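Local coordinates for IL-4-inducing protein (Schistosoma mansoni, PDB 4EL6), which binds IgE through a beta/gamma-crystallin-like fold and so triggers antigen-independent basophil activation and interleukin-4 release, at residues R52-Y63 against F84-Q95. Sequence-based numbering, arbitrary orientation.
Sequences RPYWYLFDNVNY and FKGISSIKRCIQ
Tyr56 and Lys91 form a hydrogen-bonded pair near the middle of an antiparallel ladder between strands 52-58 and 89-95, in the three-stranded sheet of this crystallin fold; strand 67-71 flanks 52-58 on its other side. Tyr56 N to Lys91 O is 2.9 Å, and Lys91 N returns the bond to Tyr56 O. The ladder ends in a classic beta bulge, where Ser88 and Ser89 both face Phe58: Ser88 N gives Phe58 O a 2.8 Å bond, while that from Ser89 N is weak.

The face bearing Trp55, Leu57, Ile90 and Arg92 turns toward strand 9-12, where the first three touch Leu9. Arg92 CB sits over the six-membered ring of Trp55, 3.7 Å from its centroid, and Ile90 CG2 meets the ring edge at CE3. With CG anti to the backbone N (chi1 180°), the extended Arg92 chain passes obliquely across the six-membered ring and carries NH1 to Tyr25 O.

On the other face, Lys91 CE lies over the centre of the Tyr63 ring, with NZ in an off-centre cation-pi contact. Beside it, Ser89 OG ties down the turn at 60-63, donating to Asn60 O at 2.9 Å and accepting from Tyr63 N at 3.0 Å.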
# COMPACT_ATOMS: atom_id res chain seq x y z
N ARG A 52 -4.61 -13.78 3.29
CA ARG A 52 -4.33 -12.51 3.87
C ARG A 52 -3.81 -11.62 2.76
O ARG A 52 -2.86 -11.98 2.07
CB ARG A 52 -3.33 -12.68 5.00
CG ARG A 52 -3.84 -13.70 6.03
CD ARG A 52 -2.79 -14.15 7.01
NE ARG A 52 -1.79 -15.02 6.41
CZ ARG A 52 -0.56 -15.18 6.88
NH1 ARG A 52 -0.14 -14.52 7.96
NH2 ARG A 52 0.28 -16.00 6.27
N PRO A 53 -4.45 -10.44 2.58
CA PRO A 53 -3.94 -9.48 1.62
C PRO A 53 -2.58 -8.93 2.05
O PRO A 53 -2.24 -8.87 3.24
CB PRO A 53 -4.96 -8.38 1.62
CG PRO A 53 -5.66 -8.49 2.93
CD PRO A 53 -5.65 -9.94 3.26
N TYR A 54 -1.75 -8.62 1.04
CA TYR A 54 -0.46 -7.97 1.31
C TYR A 54 -0.27 -6.97 0.19
O TYR A 54 -0.49 -7.32 -0.96
CB TYR A 54 0.72 -8.96 1.35
CG TYR A 54 1.96 -8.33 1.94
CD1 TYR A 54 2.84 -7.59 1.15
CD2 TYR A 54 2.28 -8.48 3.26
CE1 TYR A 54 3.93 -6.96 1.68
CE2 TYR A 54 3.38 -7.88 3.82
CZ TYR A 54 4.24 -7.14 3.00
OH TYR A 54 5.31 -6.52 3.54
N TRP A 55 0.12 -5.73 0.51
CA TRP A 55 0.20 -4.69 -0.50
C TRP A 55 1.60 -4.12 -0.61
O TRP A 55 2.24 -3.88 0.39
CB TRP A 55 -0.77 -3.58 -0.18
CG TRP A 55 -2.23 -3.94 -0.29
CD1 TRP A 55 -3.03 -4.61 0.65
CD2 TRP A 55 -3.07 -3.68 -1.41
NE1 TRP A 55 -4.33 -4.76 0.15
CE2 TRP A 55 -4.41 -4.17 -1.07
CE3 TRP A 55 -2.88 -3.01 -2.65
CZ2 TRP A 55 -5.46 -3.99 -1.93
CZ3 TRP A 55 -3.99 -2.85 -3.48
CH2 TRP A 55 -5.23 -3.36 -3.11
N TYR A 56 2.10 -3.94 -1.83
CA TYR A 56 3.34 -3.22 -2.08
C TYR A 56 3.08 -1.87 -2.73
O TYR A 56 2.32 -1.72 -3.72
CB TYR A 56 4.23 -4.05 -3.00
CG TYR A 56 4.94 -5.18 -2.30
CD1 TYR A 56 5.86 -4.90 -1.30
CD2 TYR A 56 4.67 -6.52 -2.62
CE1 TYR A 56 6.53 -5.93 -0.66
CE2 TYR A 56 5.32 -7.52 -1.93
CZ TYR A 56 6.28 -7.19 -1.03
OH TYR A 56 6.94 -8.22 -0.36
N LEU A 57 3.71 -0.85 -2.17
CA LEU A 57 3.69 0.51 -2.72
C LEU A 57 5.07 0.86 -3.25
O LEU A 57 6.07 0.50 -2.62
CB LEU A 57 3.41 1.54 -1.63
CG LEU A 57 2.34 1.21 -0.63
CD1 LEU A 57 2.10 2.29 0.40
CD2 LEU A 57 1.10 0.93 -1.30
N PHE A 58 5.14 1.49 -4.42
CA PHE A 58 6.34 1.76 -5.11
C PHE A 58 6.47 3.23 -5.46
O PHE A 58 5.45 3.89 -5.76
CB PHE A 58 6.30 1.02 -6.48
CG PHE A 58 6.27 -0.46 -6.34
CD1 PHE A 58 5.04 -1.13 -6.21
CD2 PHE A 58 7.46 -1.23 -6.38
CE1 PHE A 58 5.00 -2.50 -6.15
CE2 PHE A 58 7.41 -2.61 -6.27
CZ PHE A 58 6.19 -3.24 -6.10
N ASP A 59 7.71 3.78 -5.47
CA ASP A 59 7.86 5.20 -5.81
C ASP A 59 8.15 5.43 -7.29
O ASP A 59 8.36 6.57 -7.67
CB ASP A 59 8.89 5.93 -4.92
CG ASP A 59 10.35 5.76 -5.41
OD1 ASP A 59 10.69 4.80 -6.14
OD2 ASP A 59 11.18 6.66 -5.05
N ASN A 60 8.06 4.37 -8.13
CA ASN A 60 8.08 4.57 -9.57
C ASN A 60 7.04 3.73 -10.18
O ASN A 60 6.35 2.98 -9.49
CB ASN A 60 9.45 4.25 -10.08
CG ASN A 60 9.74 4.86 -11.43
OD1 ASN A 60 8.93 5.53 -12.06
ND2 ASN A 60 10.97 4.67 -11.84
N VAL A 61 6.73 4.01 -11.42
CA VAL A 61 5.68 3.26 -12.12
C VAL A 61 6.10 1.81 -12.44
O VAL A 61 7.28 1.40 -12.34
CB VAL A 61 5.27 4.00 -13.41
CG1 VAL A 61 4.78 5.41 -13.12
CG2 VAL A 61 6.43 3.97 -14.40
N ASN A 62 5.09 0.99 -12.73
CA ASN A 62 5.31 -0.36 -13.17
C ASN A 62 6.11 -1.21 -12.16
O ASN A 62 6.88 -2.06 -12.54
CB ASN A 62 5.86 -0.39 -14.58
CG ASN A 62 4.89 0.27 -15.60
OD1 ASN A 62 3.68 0.25 -15.44
ND2 ASN A 62 5.47 0.91 -16.55
N TYR A 63 5.84 -0.95 -10.88
CA TYR A 63 6.28 -1.82 -9.78
C TYR A 63 7.80 -1.81 -9.76
O TYR A 63 8.43 -2.84 -9.59
CB TYR A 63 5.69 -3.21 -9.93
CG TYR A 63 4.21 -3.16 -10.32
CD1 TYR A 63 3.27 -2.55 -9.48
CD2 TYR A 63 3.79 -3.69 -11.52
CE1 TYR A 63 1.94 -2.46 -9.85
CE2 TYR A 63 2.41 -3.57 -11.92
CZ TYR A 63 1.52 -2.98 -11.08
OH TYR A 63 0.18 -2.90 -11.34
N PHE A 84 9.53 6.83 1.27
CA PHE A 84 9.20 7.85 0.24
C PHE A 84 7.78 8.35 0.46
O PHE A 84 6.91 7.69 1.07
CB PHE A 84 9.33 7.28 -1.15
CG PHE A 84 8.52 6.06 -1.37
CD1 PHE A 84 9.00 4.78 -1.05
CD2 PHE A 84 7.23 6.15 -1.89
CE1 PHE A 84 8.24 3.67 -1.30
CE2 PHE A 84 6.47 5.04 -2.12
CZ PHE A 84 6.95 3.81 -1.81
N LYS A 85 7.55 9.57 -0.01
CA LYS A 85 6.27 10.27 0.17
C LYS A 85 5.24 10.01 -0.91
O LYS A 85 4.02 10.06 -0.64
CB LYS A 85 6.51 11.75 0.28
CG LYS A 85 7.34 12.15 1.47
CD LYS A 85 7.60 13.61 1.52
CE LYS A 85 8.16 13.98 2.93
NZ LYS A 85 8.42 15.45 2.85
N GLY A 86 5.71 9.76 -2.13
CA GLY A 86 4.81 9.73 -3.26
C GLY A 86 4.76 8.39 -3.90
O GLY A 86 5.80 7.76 -4.27
N ILE A 87 3.54 7.85 -4.00
CA ILE A 87 3.31 6.48 -4.52
C ILE A 87 2.98 6.58 -6.01
O ILE A 87 2.02 7.32 -6.40
CB ILE A 87 2.14 5.84 -3.82
CG1 ILE A 87 2.37 5.82 -2.29
CG2 ILE A 87 1.95 4.38 -4.33
CD1 ILE A 87 1.08 5.63 -1.51
N SER A 88 3.76 5.89 -6.82
CA SER A 88 3.60 5.86 -8.28
C SER A 88 2.96 4.59 -8.80
O SER A 88 2.49 4.61 -9.93
CB SER A 88 4.90 6.15 -9.04
OG SER A 88 5.22 7.51 -8.90
N SER A 89 3.02 3.49 -8.06
CA SER A 89 2.29 2.25 -8.44
C SER A 89 2.04 1.44 -7.19
O SER A 89 2.74 1.55 -6.15
CB SER A 89 2.98 1.46 -9.54
OG SER A 89 4.31 0.99 -9.22
N ILE A 90 1.09 0.55 -7.28
CA ILE A 90 0.67 -0.20 -6.13
C ILE A 90 0.38 -1.61 -6.61
O ILE A 90 -0.40 -1.76 -7.59
CB ILE A 90 -0.65 0.38 -5.51
CG1 ILE A 90 -0.45 1.85 -4.98
CG2 ILE A 90 -1.16 -0.58 -4.45
CD1 ILE A 90 -1.74 2.54 -4.62
N LYS A 91 0.89 -2.62 -5.92
CA LYS A 91 0.60 -4.03 -6.27
C LYS A 91 -0.12 -4.74 -5.14
O LYS A 91 0.27 -4.62 -4.01
CB LYS A 91 1.82 -4.80 -6.66
CG LYS A 91 1.47 -6.15 -7.28
CD LYS A 91 2.69 -6.86 -7.83
CE LYS A 91 2.92 -6.42 -9.26
NZ LYS A 91 3.75 -7.39 -10.03
N ARG A 92 -1.23 -5.36 -5.47
CA ARG A 92 -1.99 -6.19 -4.55
C ARG A 92 -1.55 -7.65 -4.66
O ARG A 92 -1.48 -8.22 -5.76
CB ARG A 92 -3.49 -6.09 -4.82
CG ARG A 92 -4.37 -6.95 -3.89
CD ARG A 92 -5.86 -6.85 -4.22
NE ARG A 92 -6.60 -7.84 -3.47
CZ ARG A 92 -7.90 -8.10 -3.63
NH1 ARG A 92 -8.64 -7.42 -4.51
NH2 ARG A 92 -8.46 -9.09 -2.92
N CYS A 93 -1.15 -8.19 -3.50
CA CYS A 93 -0.67 -9.52 -3.42
C CYS A 93 -1.34 -10.33 -2.32
O CYS A 93 -2.29 -9.89 -1.65
CB CYS A 93 0.82 -9.45 -3.15
SG CYS A 93 1.70 -8.40 -4.37
N ILE A 94 -0.81 -11.54 -2.14
CA ILE A 94 -1.35 -12.48 -1.15
C ILE A 94 -0.23 -12.90 -0.27
O ILE A 94 0.90 -13.14 -0.76
CB ILE A 94 -1.97 -13.71 -1.83
CG1 ILE A 94 -3.25 -13.30 -2.52
CG2 ILE A 94 -2.28 -14.81 -0.79
CD1 ILE A 94 -3.74 -14.34 -3.50
N GLN A 95 -0.48 -12.96 1.03
CA GLN A 95 0.51 -13.52 1.95
C GLN A 95 -0.03 -14.90 2.36
O GLN A 95 -1.15 -14.97 2.86
CB GLN A 95 0.63 -12.66 3.19
CG GLN A 95 1.75 -13.08 4.10
CD GLN A 95 1.93 -12.11 5.24
OE1 GLN A 95 0.95 -11.67 5.84
NE2 GLN A 95 3.19 -11.77 5.53
O HOH W 1 -0.86 -9.90 5.30
O HOH W 2 6.67 8.43 -6.82